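Local coordinates for methyltransferase-like protein (Saccharopolyspora spinosa, PDB 4PNE) that catalyses a [4+2] cycloaddition in spinosyn biosynthesis, using a fold like that of S-adenosylmethionine-dependent methyltransferases, at residues V39-M42 against Y43-V46. Numbering follows the deposited sequence.
Sequences VGQM and YDLV. With SAH (S-adenosyl-L-homocysteine), chain C.
Val-39 and Tyr-43, one helical turn apart, run out together from one face of helix 36-54 into the S-adenosyl-L-homocysteine pocket. Tyr-43 can be followed outward from CB, which lies 3.8 Å from Gly-40 O. Its CG stands anti to the carbonyl carbon (chi1 -85°), which turns the ring toward the ligand. CD2 meets Val-39 O first, at 3.5 Å and obliquely to the ring, then Val-39 CG1 at 3.9 Å, a methyl at the ring edge and in its plane. Farther out, CE2 approaches C2' of the ligand at 3.7 Å, and C3' of the ribose sits above one ring face, nearer its margin than its middle. CZ already touches the ligand sulfur SD; at the tip, Tyr-43 OH comes 3.3 Å from SD and is hydrogen-bonded to Glu-172, which should help fix the ring's reach. The same Val-39 CG1 touches C8 of the adenine at 3.6 Å, so valine and tyrosine together follow the ligand from base to sulfur. Behind them, Tyr-43 N donates to Val-39 O (3.0 Å) in a nearly straight bond, and three more i to i+4 bonds continue the helix through Val-46 N. On another side, Gln-41 NE2 rests 3.5 Å from Leu-45 CG, while Asp-44 OD1 bonds to Ser-124 and Val-126 N. Helix 36-54 thus covers the ribose and sulfur of a ligand that Gly-100, Thr-122 and Ala-151 of the Rossmann-like methyltransferase fold also hold.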
loop_
_atom_site.group_PDB
_atom_site.type_symbol
_atom_site.label_atom_id
_atom_site.label_comp_id
_atom_site.label_asym_id
_atom_site.label_seq_id
_atom_site.Cartn_x
_atom_site.Cartn_y
_atom_site.Cartn_z
ATOM N N VAL A 39 -4.784 -11.893 7.003
ATOM C CA VAL A 39 -4.715 -10.508 6.610
ATOM C C VAL A 39 -5.991 -10.142 5.841
ATOM O O VAL A 39 -6.584 -9.100 6.105
ATOM C CB VAL A 39 -3.457 -10.226 5.758
ATOM C CG1 VAL A 39 -3.489 -8.800 5.232
ATOM C CG2 VAL A 39 -2.219 -10.449 6.591
ATOM N N GLY A 40 -6.434 -10.983 4.911
ATOM C CA GLY A 40 -7.649 -10.682 4.167
ATOM C C GLY A 40 -8.852 -10.540 5.097
ATOM O O GLY A 40 -9.685 -9.657 4.942
ATOM N N GLN A 41 -8.917 -11.417 6.081
ATOM C CA GLN A 41 -10.000 -11.382 7.059
ATOM C C GLN A 41 -9.978 -10.075 7.857
ATOM O O GLN A 41 -11.028 -9.470 8.102
ATOM C CB GLN A 41 -9.883 -12.602 7.993
ATOM C CG GLN A 41 -10.886 -12.699 9.140
ATOM C CD GLN A 41 -12.332 -12.628 8.691
ATOM O OE1 GLN A 41 -12.681 -13.086 7.600
ATOM N NE2 GLN A 41 -13.190 -12.088 9.551
ATOM N N MET A 42 -8.784 -9.630 8.234
ATOM C CA MET A 42 -8.677 -8.410 9.010
ATOM C C MET A 42 -9.203 -7.265 8.171
ATOM O O MET A 42 -9.980 -6.455 8.643
ATOM C CB MET A 42 -7.242 -8.168 9.466
ATOM C CG MET A 42 -7.058 -6.966 10.404
ATOM S SD MET A 42 -8.150 -6.838 11.870
ATOM C CE MET A 42 -7.782 -5.200 12.496
ATOM N N TYR A 43 -8.790 -7.202 6.911
ATOM C CA TYR A 43 -9.293 -6.129 6.042
ATOM C C TYR A 43 -10.777 -6.284 5.753
ATOM O O TYR A 43 -11.498 -5.288 5.600
ATOM C CB TYR A 43 -8.484 -6.078 4.736
ATOM C CG TYR A 43 -7.233 -5.256 4.886
ATOM C CD1 TYR A 43 -7.308 -3.869 4.981
ATOM C CD2 TYR A 43 -5.982 -5.856 4.967
ATOM C CE1 TYR A 43 -6.195 -3.114 5.135
ATOM C CE2 TYR A 43 -4.832 -5.073 5.144
ATOM C CZ TYR A 43 -4.974 -3.708 5.225
ATOM O OH TYR A 43 -3.891 -2.893 5.390
ATOM N N ASP A 44 -11.259 -7.519 5.699
ATOM C CA ASP A 44 -12.711 -7.739 5.517
ATOM C C ASP A 44 -13.490 -7.047 6.663
ATOM O O ASP A 44 -14.563 -6.454 6.450
ATOM C CB ASP A 44 -13.066 -9.236 5.475
ATOM C CG ASP A 44 -12.678 -9.927 4.163
ATOM O OD1 ASP A 44 -12.397 -9.268 3.137
ATOM O OD2 ASP A 44 -12.661 -11.166 4.178
ATOM N N LEU A 45 -12.944 -7.185 7.865
ATOM C CA LEU A 45 -13.549 -6.641 9.062
ATOM C C LEU A 45 -13.424 -5.132 9.176
ATOM O O LEU A 45 -14.376 -4.485 9.580
ATOM C CB LEU A 45 -12.945 -7.292 10.304
ATOM C CG LEU A 45 -13.320 -8.752 10.505
ATOM C CD1 LEU A 45 -12.515 -9.350 11.664
ATOM C CD2 LEU A 45 -14.809 -8.886 10.732
ATOM N N VAL A 46 -12.265 -4.575 8.843
ATOM C CA VAL A 46 -11.991 -3.161 9.091
ATOM C C VAL A 46 -12.458 -2.265 7.947
ATOM O O VAL A 46 -12.657 -1.076 8.126
ATOM C CB VAL A 46 -10.469 -2.923 9.346
ATOM C CG1 VAL A 46 -9.693 -2.903 8.071
ATOM C CG2 VAL A 46 -10.260 -1.601 10.069
HETATM N N SAH C . -2.231 -0.180 -2.047
HETATM C CA SAH C . -3.519 0.132 -1.421
HETATM C CB SAH C . -3.797 -0.639 -0.134
HETATM C CG SAH C . -2.698 -0.749 0.894
HETATM S SD SAH C . -3.305 -1.535 2.394
HETATM C C SAH C . -3.601 1.612 -1.167
HETATM O O SAH C . -4.682 2.123 -0.936
HETATM O OXT SAH C . -2.587 2.305 -1.288
HETATM C "C5'" SAH C . -2.484 -3.134 2.170
HETATM C "C4'" SAH C . -3.085 -3.985 1.061
HETATM O "O4'" SAH C . -2.243 -5.104 0.810
HETATM C "C3'" SAH C . -4.448 -4.568 1.390
HETATM O "O3'" SAH C . -5.249 -4.354 0.242
HETATM C "C2'" SAH C . -4.167 -6.041 1.638
HETATM O "O2'" SAH C . -5.243 -6.951 1.416
HETATM C "C1'" SAH C . -3.003 -6.276 0.677
HETATM N N9 SAH C . -2.236 -7.495 0.999
HETATM C C8 SAH C . -1.716 -7.923 2.176
HETATM N N7 SAH C . -1.129 -9.129 2.004
HETATM C C5 SAH C . -1.290 -9.478 0.712
HETATM C C6 SAH C . -0.922 -10.592 -0.013
HETATM N N6 SAH C . -0.249 -11.590 0.540
HETATM N N1 SAH C . -1.215 -10.647 -1.328
HETATM C C2 SAH C . -1.897 -9.624 -1.953
HETATM N N3 SAH C . -2.310 -8.539 -1.235
HETATM C C4 SAH C . -1.980 -8.462 0.073
#